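Local coordinates for type III effector XopAI (Xanthomonas citri, PDB 6K93), which probably binds arginine-containing peptides through a domain with the mono-ADP-ribosyltransferase fold, as a type III effector of a plant pathogen, at residues R149-M153 and S275-E279; G110-R114 and L207-P211; Y214-V220 and N267-R273; T241-F247 and F288-F294. All blocks are in the same frame, centred on the assembly; numbering follows the deposited sequence.

Contact 1 of 4, residues R149-M153 and S275-E279; sequences RMAQM and SMFSE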
loop_
_atom_site.group_PDB
_atom_site.type_symbol
_atom_site.label_atom_id
_atom_site.label_comp_id
_atom_site.label_asym_id
_atom_site.label_seq_id
_atom_site.Cartn_x
_atom_site.Cartn_y
_atom_site.Cartn_z
ATOM N N ARG A 149 19.084 1.701 4.685
ATOM C CA ARG A 149 18.697 0.311 4.908
ATOM C C ARG A 149 18.342 -0.374 3.599
ATOM O O ARG A 149 18.727 -1.526 3.366
ATOM C CB ARG A 149 17.525 0.233 5.898
ATOM C CG ARG A 149 16.897 -1.144 6.041
ATOM C CD ARG A 149 15.752 -1.176 7.051
ATOM N NE ARG A 149 15.301 -2.555 7.302
ATOM C CZ ARG A 149 14.057 -2.985 7.128
ATOM N NH1 ARG A 149 13.115 -2.161 6.719
ATOM N NH2 ARG A 149 13.758 -4.255 7.369
ATOM N N MET A 150 17.601 0.306 2.737
ATOM C CA MET A 150 17.143 -0.321 1.506
ATOM C C MET A 150 18.248 -0.382 0.451
ATOM O O MET A 150 18.305 -1.355 -0.310
ATOM C CB MET A 150 15.907 0.415 0.983
ATOM C CG MET A 150 14.736 0.263 1.922
ATOM S SD MET A 150 14.406 -1.475 2.313
ATOM C CE MET A 150 12.893 -1.325 3.232
ATOM N N ALA A 151 19.142 0.610 0.382
ATOM C CA ALA A 151 20.302 0.458 -0.487
ATOM C C ALA A 151 21.139 -0.738 -0.061
ATOM O O ALA A 151 21.609 -1.516 -0.906
ATOM C CB ALA A 151 21.117 1.747 -0.472
ATOM N N GLN A 152 21.338 -0.903 1.253
ATOM C CA GLN A 152 22.072 -2.060 1.753
ATOM C C GLN A 152 21.321 -3.346 1.444
ATOM O O GLN A 152 21.923 -4.373 1.121
ATOM C CB GLN A 152 22.296 -1.932 3.253
ATOM C CG GLN A 152 23.314 -2.927 3.784
ATOM C CD GLN A 152 24.691 -2.721 3.188
ATOM O OE1 GLN A 152 25.244 -1.618 3.224
ATOM N NE2 GLN A 152 25.257 -3.788 2.632
ATOM N N MET A 153 20.001 -3.306 1.538
ATOM C CA MET A 153 19.201 -4.485 1.246
ATOM C C MET A 153 19.344 -4.915 -0.201
ATOM O O MET A 153 19.416 -6.111 -0.493
ATOM C CB MET A 153 17.729 -4.222 1.555
ATOM C CG MET A 153 16.920 -5.485 1.460
ATOM S SD MET A 153 15.409 -5.344 2.389
ATOM C CE MET A 153 15.972 -4.910 4.040
ATOM N N SER A 275 7.499 -8.889 4.377
ATOM C CA SER A 275 8.166 -9.061 5.671
ATOM C C SER A 275 9.635 -8.639 5.631
ATOM O O SER A 275 10.152 -8.105 6.622
ATOM C CB SER A 275 8.029 -10.513 6.144
ATOM O OG SER A 275 8.567 -11.437 5.195
ATOM N N MET A 276 10.312 -8.838 4.504
ATOM C CA MET A 276 11.708 -8.416 4.380
ATOM C C MET A 276 11.889 -6.910 4.584
ATOM O O MET A 276 12.987 -6.466 4.975
ATOM C CB MET A 276 12.227 -8.808 2.987
ATOM C CG MET A 276 12.372 -10.283 2.736
ATOM S SD MET A 276 14.126 -10.673 2.598
ATOM C CE MET A 276 14.598 -9.672 1.188
ATOM N N PHE A 277 10.847 -6.108 4.296
ATOM C CA PHE A 277 10.946 -4.654 4.304
ATOM C C PHE A 277 10.276 -4.036 5.507
ATOM O O PHE A 277 10.489 -2.861 5.780
ATOM C CB PHE A 277 10.345 -4.106 3.008
ATOM C CG PHE A 277 10.781 -4.881 1.826
ATOM C CD1 PHE A 277 12.111 -4.834 1.442
ATOM C CD2 PHE A 277 9.913 -5.700 1.145
ATOM C CE1 PHE A 277 12.562 -5.586 0.372
ATOM C CE2 PHE A 277 10.340 -6.440 0.067
ATOM C CZ PHE A 277 11.663 -6.402 -0.312
ATOM N N SER A 278 9.512 -4.813 6.249
ATOM C CA SER A 278 8.665 -4.297 7.306
ATOM C C SER A 278 9.477 -3.888 8.524
ATOM O O SER A 278 10.532 -4.457 8.841
ATOM C CB SER A 278 7.658 -5.372 7.704
ATOM O OG SER A 278 6.789 -4.910 8.712
ATOM N N GLU A 279 8.937 -2.906 9.239
ATOM C CA GLU A 279 9.429 -2.521 10.550
ATOM C C GLU A 279 8.999 -3.464 11.651
ATOM O O GLU A 279 9.485 -3.321 12.775
ATOM C CB GLU A 279 8.944 -1.110 10.899
ATOM C CG GLU A 279 9.590 -0.110 10.037
ATOM C CD GLU A 279 9.761 1.244 10.695
ATOM O OE1 GLU A 279 9.207 1.473 11.794
ATOM O OE2 GLU A 279 10.444 2.039 10.064
HETATM O O HOH W 1 11.947 -6.445 7.853
#
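Arg149 and Phe277 supply the one direct hydrogen bond between residues 149-153 and 275-279. The arginine chain runs fully extended off helix 136-156, its CG anti to the backbone N (chi1 171°), and this reach carries the guanidinium to the carbonyls of the loop. Arg149 NH1 donates to Phe277 O at 2.9 Å; the oxygen lies at the edge of the guanidinium, near its plane, whereas the donor sits well above the carbonyl plane. NH1 has a second partner in Gln172 OE1. A water extends the grip: it accepts a weak bond from Arg149 NH2 and donates to Ser275 O at 2.7 Å and to Ser278 O at 2.6 Å. Glu279 adds a salt bridge to Arg142 of the same helix.

The apolar half of the contact is a pair of Met-aromatic approaches to the Phe277 ring. Met153 SD is 4.5 Å from the ring centroid, coming in obliquely, and its CE turns back over one face of the Arg149 guanidinium. Met150 SD stands farther off, while its CE reaches Phe277 CB at 3.8 Å.

The chemistry implies a division of labour: one arginine holds a single loop carbonyl directly and two more, less firmly, through a water, and two thioethers fit the helix to the phenylalanine.

Contact 2 of 4, residues G110-R114 and L207-P211; sequences GAQFR and LHSLP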
loop_
_atom_site.group_PDB
_atom_site.type_symbol
_atom_site.label_atom_id
_atom_site.label_comp_id
_atom_site.label_asym_id
_atom_site.label_seq_id
_atom_site.Cartn_x
_atom_site.Cartn_y
_atom_site.Cartn_z
ATOM N N GLY A 110 -1.234 -1.666 -15.099
ATOM C CA GLY A 110 -1.171 -2.964 -14.448
ATOM C C GLY A 110 0.189 -3.229 -13.846
ATOM O O GLY A 110 0.750 -2.397 -13.131
ATOM N N ALA A 111 0.741 -4.405 -14.137
ATOM C CA ALA A 111 2.021 -4.801 -13.557
ATOM C C ALA A 111 3.204 -4.009 -14.099
ATOM O O ALA A 111 4.320 -4.164 -13.584
ATOM C CB ALA A 111 2.266 -6.295 -13.793
ATOM N N GLN A 112 3.001 -3.160 -15.105
ATOM C CA GLN A 112 4.079 -2.328 -15.615
ATOM C C GLN A 112 4.106 -0.944 -14.972
ATOM O O GLN A 112 4.922 -0.103 -15.365
ATOM C CB GLN A 112 3.956 -2.195 -17.139
ATOM C CG GLN A 112 3.722 -3.537 -17.865
ATOM C CD GLN A 112 4.654 -4.658 -17.401
ATOM O OE1 GLN A 112 4.203 -5.767 -17.088
ATOM N NE2 GLN A 112 5.953 -4.377 -17.359
ATOM N N PHE A 113 3.233 -0.697 -13.993
ATOM C CA PHE A 113 3.247 0.569 -13.266
ATOM C C PHE A 113 4.608 0.794 -12.624
ATOM O O PHE A 113 5.125 -0.082 -11.939
ATOM C CB PHE A 113 2.149 0.558 -12.185
ATOM C CG PHE A 113 1.956 1.893 -11.503
ATOM C CD1 PHE A 113 2.871 2.359 -10.578
ATOM C CD2 PHE A 113 0.843 2.662 -11.775
ATOM C CE1 PHE A 113 2.705 3.572 -9.979
ATOM C CE2 PHE A 113 0.665 3.890 -11.156
ATOM C CZ PHE A 113 1.597 4.336 -10.258
ATOM N N ARG A 114 5.181 1.977 -12.828
ATOM C CA ARG A 114 6.443 2.328 -12.196
ATOM C C ARG A 114 6.465 3.800 -11.806
ATOM O O ARG A 114 6.049 4.671 -12.580
ATOM C CB ARG A 114 7.643 2.059 -13.139
ATOM C CG ARG A 114 7.840 0.615 -13.566
ATOM C CD ARG A 114 8.350 -0.244 -12.399
ATOM N NE ARG A 114 8.700 -1.596 -12.793
ATOM C CZ ARG A 114 7.835 -2.592 -12.954
ATOM N NH1 ARG A 114 6.540 -2.408 -12.789
ATOM N NH2 ARG A 114 8.276 -3.813 -13.298
ATOM N N LEU A 207 5.295 -2.785 -5.442
ATOM C CA LEU A 207 4.596 -4.065 -5.482
ATOM C C LEU A 207 4.646 -4.698 -6.856
ATOM O O LEU A 207 4.721 -5.934 -6.966
ATOM C CB LEU A 207 3.159 -3.897 -5.009
ATOM C CG LEU A 207 3.035 -3.539 -3.513
ATOM C CD1 LEU A 207 1.609 -3.104 -3.206
ATOM C CD2 LEU A 207 3.418 -4.709 -2.628
ATOM N N HIS A 208 4.625 -3.893 -7.913
ATOM C CA HIS A 208 4.658 -4.452 -9.250
ATOM C C HIS A 208 6.067 -4.649 -9.781
ATOM O O HIS A 208 6.232 -5.316 -10.807
ATOM C CB HIS A 208 3.858 -3.560 -10.205
ATOM C CG HIS A 208 2.379 -3.681 -10.032
ATOM N ND1 HIS A 208 1.725 -4.894 -10.102
ATOM C CD2 HIS A 208 1.424 -2.752 -9.776
ATOM C CE1 HIS A 208 0.433 -4.705 -9.909
ATOM N NE2 HIS A 208 0.225 -3.415 -9.713
ATOM N N SER A 209 7.085 -4.120 -9.107
ATOM C CA SER A 209 8.447 -4.319 -9.564
ATOM C C SER A 209 9.180 -5.398 -8.773
ATOM O O SER A 209 10.181 -5.921 -9.276
ATOM C CB SER A 209 9.221 -3.004 -9.523
ATOM O OG SER A 209 9.285 -2.439 -8.260
ATOM N N LEU A 210 8.693 -5.779 -7.582
ATOM C CA LEU A 210 9.304 -6.887 -6.853
ATOM C C LEU A 210 9.340 -8.122 -7.744
ATOM O O LEU A 210 8.362 -8.404 -8.448
ATOM C CB LEU A 210 8.525 -7.233 -5.582
ATOM C CG LEU A 210 8.790 -6.334 -4.372
ATOM C CD1 LEU A 210 7.829 -6.623 -3.252
ATOM C CD2 LEU A 210 10.243 -6.434 -3.875
ATOM N N PRO A 211 10.425 -8.891 -7.731
ATOM C CA PRO A 211 10.462 -10.098 -8.563
ATOM C C PRO A 211 9.475 -11.153 -8.081
ATOM O O PRO A 211 8.975 -11.127 -6.947
ATOM C CB PRO A 211 11.910 -10.582 -8.455
ATOM C CG PRO A 211 12.507 -9.867 -7.288
ATOM C CD PRO A 211 11.698 -8.613 -7.044
#
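Gly110 and Ala111 lie over one face of the His208 imidazole. Gly110, with its positive phi, ends helix 95-109 and turns the chain so that its carbonyl oxygen stands above the ring rim, 3.4 Å from His208 CD2. Ala111 follows with its CA over the His208 ring, 3.8 Å from the centroid and 29° off the normal, a CH-pi contact. Its carbonyl oxygen then meets His208 CB at 3.5 Å.

Farther along, Phe113 directs its CB toward His208 CD2, but the phenyl ring leads away to Leu102 and Val106 of helix 95-109 and to Ile204. Arg114 closes the segment by folding back on it. A bend at chi2 (-72°) brings the guanidinium to its own loop, where Arg114 NH1 donates to Ala111 O and to Phe113 O, both at 2.9 Å and both near the guanidinium plane. Held by these two bonds, the group presents one face to Ser209 CB, which lies 3.6 Å from Arg114 NE. Ser209 OG is engaged within its own helix by Ser205 O.

No hydrogen bond crosses between the segments. The join therefore depends on the fit of flat faces against the chain, and on a guanidinium whose orientation is fixed from within its own loop.

Contact 3 of 4, residues Y214-V220 and N267-R273; sequences YSYQGTV and NSTTGKR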
loop_
_atom_site.group_PDB
_atom_site.type_symbol
_atom_site.label_atom_id
_atom_site.label_comp_id
_atom_site.label_asym_id
_atom_site.label_seq_id
_atom_site.Cartn_x
_atom_site.Cartn_y
_atom_site.Cartn_z
ATOM N N TYR A 214 8.882 -13.044 -4.723
ATOM C CA TYR A 214 8.216 -12.399 -3.607
ATOM C C TYR A 214 6.708 -12.605 -3.615
ATOM O O TYR A 214 6.055 -12.262 -2.628
ATOM C CB TYR A 214 8.536 -10.885 -3.587
ATOM C CG TYR A 214 9.933 -10.639 -3.079
ATOM C CD1 TYR A 214 11.033 -10.811 -3.914
ATOM C CD2 TYR A 214 10.166 -10.281 -1.755
ATOM C CE1 TYR A 214 12.326 -10.616 -3.447
ATOM C CE2 TYR A 214 11.450 -10.095 -1.288
ATOM C CZ TYR A 214 12.519 -10.260 -2.130
ATOM O OH TYR A 214 13.796 -10.073 -1.641
ATOM N N SER A 215 6.144 -13.190 -4.668
ATOM C CA SER A 215 4.718 -13.501 -4.672
ATOM C C SER A 215 4.430 -14.649 -3.725
ATOM O O SER A 215 5.192 -15.618 -3.648
ATOM C CB SER A 215 4.253 -13.887 -6.077
ATOM O OG SER A 215 4.293 -12.790 -6.951
ATOM N N TYR A 216 3.300 -14.558 -3.043
ATOM C CA TYR A 216 2.826 -15.611 -2.158
ATOM C C TYR A 216 1.671 -16.345 -2.818
ATOM O O TYR A 216 0.692 -15.715 -3.239
ATOM C CB TYR A 216 2.360 -15.042 -0.820
ATOM C CG TYR A 216 2.008 -16.152 0.138
ATOM C CD1 TYR A 216 2.980 -17.013 0.612
ATOM C CD2 TYR A 216 0.699 -16.355 0.535
ATOM C CE1 TYR A 216 2.658 -18.023 1.472
ATOM C CE2 TYR A 216 0.363 -17.376 1.400
ATOM C CZ TYR A 216 1.357 -18.203 1.861
ATOM O OH TYR A 216 1.033 -19.242 2.702
ATOM N N GLN A 217 1.785 -17.672 -2.910
ATOM C CA GLN A 217 0.712 -18.520 -3.393
ATOM C C GLN A 217 0.153 -19.269 -2.193
ATOM O O GLN A 217 0.801 -20.169 -1.651
ATOM C CB GLN A 217 1.195 -19.489 -4.460
ATOM C CG GLN A 217 1.559 -18.793 -5.737
ATOM C CD GLN A 217 3.008 -18.412 -5.746
ATOM O OE1 GLN A 217 3.865 -19.176 -5.305
ATOM N NE2 GLN A 217 3.299 -17.217 -6.234
ATOM N N GLY A 218 -1.045 -18.905 -1.785
ATOM C CA GLY A 218 -1.657 -19.499 -0.613
ATOM C C GLY A 218 -2.769 -18.600 -0.132
ATOM O O GLY A 218 -3.025 -17.543 -0.700
ATOM N N THR A 219 -3.429 -19.043 0.924
ATOM C CA THR A 219 -4.532 -18.308 1.518
ATOM C C THR A 219 -3.968 -17.337 2.542
ATOM O O THR A 219 -3.184 -17.730 3.411
ATOM C CB THR A 219 -5.509 -19.271 2.183
ATOM O OG1 THR A 219 -5.968 -20.235 1.226
ATOM C CG2 THR A 219 -6.680 -18.529 2.774
ATOM N N VAL A 220 -4.379 -16.069 2.450
ATOM C CA VAL A 220 -3.899 -15.049 3.373
ATOM C C VAL A 220 -5.091 -14.465 4.134
ATOM O O VAL A 220 -6.223 -14.461 3.646
ATOM C CB VAL A 220 -3.065 -13.942 2.682
ATOM C CG1 VAL A 220 -1.786 -14.533 2.088
ATOM C CG2 VAL A 220 -3.869 -13.220 1.590
ATOM N N ASN A 267 -7.286 -16.023 -1.452
ATOM C CA ASN A 267 -6.285 -16.820 -2.140
ATOM C C ASN A 267 -5.410 -15.907 -2.964
ATOM O O ASN A 267 -5.888 -15.242 -3.879
ATOM C CB ASN A 267 -6.949 -17.882 -3.008
ATOM C CG ASN A 267 -7.609 -18.943 -2.181
ATOM O OD1 ASN A 267 -6.952 -19.629 -1.401
ATOM N ND2 ASN A 267 -8.918 -19.054 -2.306
ATOM N N SER A 268 -4.136 -15.870 -2.622
ATOM C CA SER A 268 -3.168 -15.034 -3.306
ATOM C C SER A 268 -2.464 -15.822 -4.392
ATOM O O SER A 268 -2.146 -17.003 -4.213
ATOM C CB SER A 268 -2.133 -14.514 -2.309
ATOM O OG SER A 268 -1.112 -13.790 -2.940
ATOM N N THR A 269 -2.258 -15.168 -5.527
ATOM C CA THR A 269 -1.371 -15.665 -6.567
ATOM C C THR A 269 -0.136 -14.808 -6.751
ATOM O O THR A 269 0.961 -15.358 -6.966
ATOM C CB THR A 269 -2.108 -15.757 -7.907
ATOM O OG1 THR A 269 -2.743 -14.521 -8.221
ATOM C CG2 THR A 269 -3.119 -16.826 -7.826
ATOM N N THR A 270 -0.308 -13.473 -6.721
ATOM C CA THR A 270 0.807 -12.549 -6.867
ATOM C C THR A 270 0.888 -11.535 -5.738
ATOM O O THR A 270 1.686 -10.593 -5.829
ATOM C CB THR A 270 0.731 -11.805 -8.204
ATOM O OG1 THR A 270 -0.371 -10.900 -8.195
ATOM C CG2 THR A 270 0.611 -12.771 -9.362
ATOM N N GLY A 271 0.068 -11.659 -4.692
ATOM C CA GLY A 271 0.219 -10.797 -3.540
ATOM C C GLY A 271 1.648 -10.886 -3.044
ATOM O O GLY A 271 2.218 -11.974 -2.957
ATOM N N LYS A 272 2.243 -9.765 -2.660
ATOM C CA LYS A 272 3.676 -9.741 -2.423
ATOM C C LYS A 272 3.983 -9.794 -0.938
ATOM O O LYS A 272 3.366 -9.090 -0.124
ATOM C CB LYS A 272 4.304 -8.479 -3.031
ATOM C CG LYS A 272 4.330 -8.488 -4.553
ATOM C CD LYS A 272 5.279 -9.520 -5.061
ATOM C CE LYS A 272 5.472 -9.453 -6.561
ATOM N NZ LYS A 272 4.277 -9.942 -7.295
ATOM N N ARG A 273 4.962 -10.624 -0.598
ATOM C CA ARG A 273 5.461 -10.761 0.763
ATOM C C ARG A 273 6.372 -9.596 1.079
ATOM O O ARG A 273 7.377 -9.397 0.388
ATOM C CB ARG A 273 6.231 -12.068 0.895
ATOM C CG ARG A 273 5.456 -13.263 0.388
ATOM C CD ARG A 273 6.342 -14.496 0.338
ATOM N NE ARG A 273 6.382 -15.091 1.655
ATOM C CZ ARG A 273 6.996 -16.245 1.918
ATOM N NH1 ARG A 273 7.615 -16.913 0.947
ATOM N NH2 ARG A 273 6.984 -16.752 3.143
HETATM O O HOH W 2 7.409 -16.465 -2.153
#
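Tyr214 O accepts from Arg273 N at 2.8 Å in an almost straight bond, and Tyr216 N donates to Gly271 O at the same length. Together they bridge Ser215 with Lys272. Beyond a one-residue shift in register a second, antiparallel ladder begins, in which Gly218 and Ser268 form a hydrogen-bonded pair, Gly218 N giving to Ser268 O and Ser268 N to Gly218 O.

Side chains serve the backbone where the ladders part. Ser268 OG, anti to its own nitrogen (chi1 175°), donates to Tyr216 O at 2.7 Å and accepts a weak bond from Gly271 N. Gln217 NE2 reaches Thr269 O at 3.1 Å, the oxygen lying in the amide plane. Lys272 bends at chi2 and chi4 to curl its ammonium between Ser215 OG, 2.9 Å from NZ, and Thr270 O; Glu212 takes a further bond from that serine hydroxyl. At the other end Thr219 OG1 donates to Asn267 OD1, while Asn267 ND2 turns to Ser313.

Water joins Ser215 O to Arg273 NH1. Tyr216 CD1 lies over the rim of one Arg273 guanidinium face, the two planes 54° apart, and Arg273 NE forms a salt bridge with Glu251.

The chemistry implies that the passage from strand 262-268 of the five-stranded sheet to strand 272-273 of the three-stranded one is secured by serine, glutamine and lysine groups that bind main-chain oxygens amid the change of register.

Contact 4 of 4, residues T241-F247 and F288-F294; sequences TTDRRFF and FPPGTRF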
loop_
_atom_site.group_PDB
_atom_site.type_symbol
_atom_site.label_atom_id
_atom_site.label_comp_id
_atom_site.label_asym_id
_atom_site.label_seq_id
_atom_site.Cartn_x
_atom_site.Cartn_y
_atom_site.Cartn_z
ATOM N N THR A 241 -14.547 -8.272 -7.309
ATOM C CA THR A 241 -14.200 -7.010 -6.682
ATOM C C THR A 241 -12.895 -6.524 -7.279
ATOM O O THR A 241 -11.877 -7.218 -7.211
ATOM C CB THR A 241 -14.063 -7.188 -5.169
ATOM O OG1 THR A 241 -15.339 -7.462 -4.598
ATOM C CG2 THR A 241 -13.422 -5.944 -4.516
ATOM N N THR A 242 -12.922 -5.326 -7.858
ATOM C CA THR A 242 -11.700 -4.616 -8.216
ATOM C C THR A 242 -11.387 -3.702 -7.039
ATOM O O THR A 242 -12.048 -2.687 -6.837
ATOM C CB THR A 242 -11.866 -3.839 -9.515
ATOM O OG1 THR A 242 -12.117 -4.751 -10.598
ATOM C CG2 THR A 242 -10.589 -3.065 -9.820
ATOM N N ASP A 243 -10.431 -4.109 -6.220
ATOM C CA ASP A 243 -10.136 -3.431 -4.968
ATOM C C ASP A 243 -9.393 -2.132 -5.254
ATOM O O ASP A 243 -8.406 -2.123 -5.998
ATOM C CB ASP A 243 -9.302 -4.355 -4.071
ATOM C CG ASP A 243 -9.360 -3.957 -2.596
ATOM O OD1 ASP A 243 -9.748 -2.814 -2.283
ATOM O OD2 ASP A 243 -9.042 -4.822 -1.770
ATOM N N ARG A 244 -9.903 -1.029 -4.726
ATOM C CA ARG A 244 -9.225 0.256 -4.860
ATOM C C ARG A 244 -8.345 0.578 -3.664
ATOM O O ARG A 244 -7.693 1.631 -3.653
ATOM C CB ARG A 244 -10.255 1.367 -5.117
ATOM C CG ARG A 244 -11.079 1.060 -6.371
ATOM C CD ARG A 244 -12.026 2.161 -6.813
ATOM N NE ARG A 244 -11.408 3.469 -6.864
ATOM C CZ ARG A 244 -11.741 4.424 -7.730
ATOM N NH1 ARG A 244 -12.680 4.202 -8.649
ATOM N NH2 ARG A 244 -11.125 5.599 -7.681
ATOM N N ARG A 245 -8.322 -0.302 -2.668
ATOM C CA ARG A 245 -7.496 -0.139 -1.483
ATOM C C ARG A 245 -6.161 -0.850 -1.625
ATOM O O ARG A 245 -6.001 -1.781 -2.427
ATOM C CB ARG A 245 -8.229 -0.667 -0.230
ATOM C CG ARG A 245 -9.574 0.019 -0.037
ATOM C CD ARG A 245 -10.006 0.087 1.490
ATOM N NE ARG A 245 -9.886 -1.179 2.041
ATOM C CZ ARG A 245 -9.475 -1.583 3.257
ATOM N NH1 ARG A 245 -9.138 -0.797 4.305
ATOM N NH2 ARG A 245 -9.417 -2.861 3.447
ATOM N N PHE A 246 -5.199 -0.398 -0.819
ATOM C CA PHE A 246 -4.050 -1.208 -0.427
ATOM C C PHE A 246 -4.556 -2.220 0.587
ATOM O O PHE A 246 -4.828 -1.890 1.743
ATOM C CB PHE A 246 -2.936 -0.349 0.147
ATOM C CG PHE A 246 -2.321 0.543 -0.872
ATOM C CD1 PHE A 246 -2.892 1.754 -1.151
ATOM C CD2 PHE A 246 -1.189 0.156 -1.575
ATOM C CE1 PHE A 246 -2.355 2.587 -2.121
ATOM C CE2 PHE A 246 -0.670 0.969 -2.539
ATOM C CZ PHE A 246 -1.254 2.190 -2.805
ATOM N N PHE A 247 -4.706 -3.462 0.157
ATOM C CA PHE A 247 -5.327 -4.496 0.972
ATOM C C PHE A 247 -4.249 -5.379 1.587
ATOM O O PHE A 247 -3.460 -6.010 0.869
ATOM C CB PHE A 247 -6.253 -5.354 0.124
ATOM C CG PHE A 247 -6.989 -6.417 0.899
ATOM C CD1 PHE A 247 -7.878 -6.070 1.918
ATOM C CD2 PHE A 247 -6.806 -7.751 0.589
ATOM C CE1 PHE A 247 -8.565 -7.067 2.610
ATOM C CE2 PHE A 247 -7.489 -8.730 1.287
ATOM C CZ PHE A 247 -8.364 -8.393 2.286
ATOM N N PHE A 288 -1.545 -6.259 -1.298
ATOM C CA PHE A 288 -2.075 -6.144 -2.657
ATOM C C PHE A 288 -2.298 -4.683 -3.020
ATOM O O PHE A 288 -2.816 -3.918 -2.191
ATOM C CB PHE A 288 -3.413 -6.884 -2.809
ATOM C CG PHE A 288 -3.399 -8.351 -2.442
ATOM C CD1 PHE A 288 -3.672 -8.737 -1.154
ATOM C CD2 PHE A 288 -3.217 -9.314 -3.416
ATOM C CE1 PHE A 288 -3.731 -10.082 -0.819
ATOM C CE2 PHE A 288 -3.268 -10.651 -3.076
ATOM C CZ PHE A 288 -3.528 -11.022 -1.792
ATOM N N PRO A 289 -1.968 -4.275 -4.237
ATOM C CA PRO A 289 -2.160 -2.880 -4.618
ATOM C C PRO A 289 -3.582 -2.609 -5.067
ATOM O O PRO A 289 -4.295 -3.533 -5.501
ATOM C CB PRO A 289 -1.191 -2.704 -5.790
ATOM C CG PRO A 289 -1.129 -4.060 -6.415
ATOM C CD PRO A 289 -1.242 -5.053 -5.266
ATOM N N PRO A 290 -4.018 -1.348 -5.027
ATOM C CA PRO A 290 -5.226 -0.970 -5.770
ATOM C C PRO A 290 -5.144 -1.515 -7.182
ATOM O O PRO A 290 -4.074 -1.532 -7.790
ATOM C CB PRO A 290 -5.198 0.562 -5.732
ATOM C CG PRO A 290 -4.426 0.880 -4.449
ATOM C CD PRO A 290 -3.362 -0.175 -4.400
ATOM N N GLY A 291 -6.277 -1.974 -7.689
ATOM C CA GLY A 291 -6.347 -2.599 -8.980
ATOM C C GLY A 291 -6.370 -4.111 -8.947
ATOM O O GLY A 291 -6.709 -4.734 -9.964
ATOM N N THR A 292 -6.017 -4.712 -7.815
ATOM C CA THR A 292 -6.115 -6.152 -7.657
ATOM C C THR A 292 -7.566 -6.578 -7.810
ATOM O O THR A 292 -8.485 -5.897 -7.337
ATOM C CB THR A 292 -5.571 -6.555 -6.288
ATOM O OG1 THR A 292 -4.184 -6.197 -6.204
ATOM C CG2 THR A 292 -5.689 -8.058 -6.088
ATOM N N ARG A 293 -7.764 -7.696 -8.502
ATOM C CA ARG A 293 -9.084 -8.256 -8.747
ATOM C C ARG A 293 -9.253 -9.543 -7.964
ATOM O O ARG A 293 -8.368 -10.410 -7.970
ATOM C CB ARG A 293 -9.291 -8.516 -10.250
ATOM C CG ARG A 293 -9.409 -7.224 -11.025
ATOM C CD ARG A 293 -8.947 -7.344 -12.454
ATOM N NE ARG A 293 -9.570 -8.460 -13.163
ATOM C CZ ARG A 293 -10.833 -8.494 -13.588
ATOM N NH1 ARG A 293 -11.660 -7.466 -13.375
ATOM N NH2 ARG A 293 -11.261 -9.564 -14.226
ATOM N N PHE A 294 -10.390 -9.666 -7.291
ATOM C CA PHE A 294 -10.710 -10.866 -6.526
ATOM C C PHE A 294 -12.066 -11.401 -6.946
ATOM O O PHE A 294 -13.054 -10.659 -6.943
ATOM C CB PHE A 294 -10.762 -10.586 -5.011
ATOM C CG PHE A 294 -9.451 -10.191 -4.392
ATOM C CD1 PHE A 294 -8.519 -11.141 -4.022
ATOM C CD2 PHE A 294 -9.206 -8.861 -4.093
ATOM C CE1 PHE A 294 -7.338 -10.761 -3.403
ATOM C CE2 PHE A 294 -8.027 -8.474 -3.490
ATOM C CZ PHE A 294 -7.104 -9.441 -3.145
HETATM O O HOH W 3 -11.131 -4.449 -13.086
HETATM O O HOH W 4 -6.058 -4.636 -3.268
#
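With CG of Phe246 anti to its carbonyl carbon (chi1 -67°), one face of the ring is set against Pro290, whose CD sits over the centre of the Phe246 ring, 3.4 Å from the centroid and 8° off the normal: a close CH-pi contact. Phe247 takes the other course, CG anti to the backbone N (chi1 -177°), and runs alongside Phe288, with CD2 of Phe247 3.7 Å from CD1 of Phe288. Phe294 CZ stands over the centre of one Phe288 face, and Trp264 meets the Phe247 ring edge-to-face.

Two antiparallel pairings frame these rings. Thr241 with Phe294 belongs to the edge of the five-stranded sheet and Phe247 with Phe288 to the three-stranded one, so both segments pass from one sheet of the mono-ADP-ribosyltransferase fold to the other. A type II turn from Pro289 to Thr292 makes one crossing, with Gly291 at positive phi; Asp243 makes the other through an Asx turn, OD1 of Asp243 accepting from Arg245 N at 2.9 Å. The two turns are tied together by Asp243 N to Thr292 O and by Gly291 N to Asp243 O, the latter 2.7 Å long. Pro289 O accepts from both Thr292 N and Thr292 OG1. Arg245 NH2 forms a salt bridge with Glu224.

How the contacts relate
Contact 2 closes before contacts 3 and 4 open along the chain, whereas the segments of 3 and 4 alternate and contact 3 falls wholly between the two segments of contact 1. Contacts 3 and 4, with centres about 13 Å apart, both join the five-stranded to the three-stranded sheet and meet where Phe288 packs on Gly271, Ser268 and Val220. Contact 2, about 14 Å from contact 4 centre to centre, brings the end of helix 194-209 against Pro289 and Lys272. Contact 1 lies about 24 Å from contact 4, again between centres, yet touches contacts 2 and 3 through Leu210 and Tyr214. Helical and sheet regions of the ADP-ribosyltransferase domain are thus connected by a continuous series of contacts.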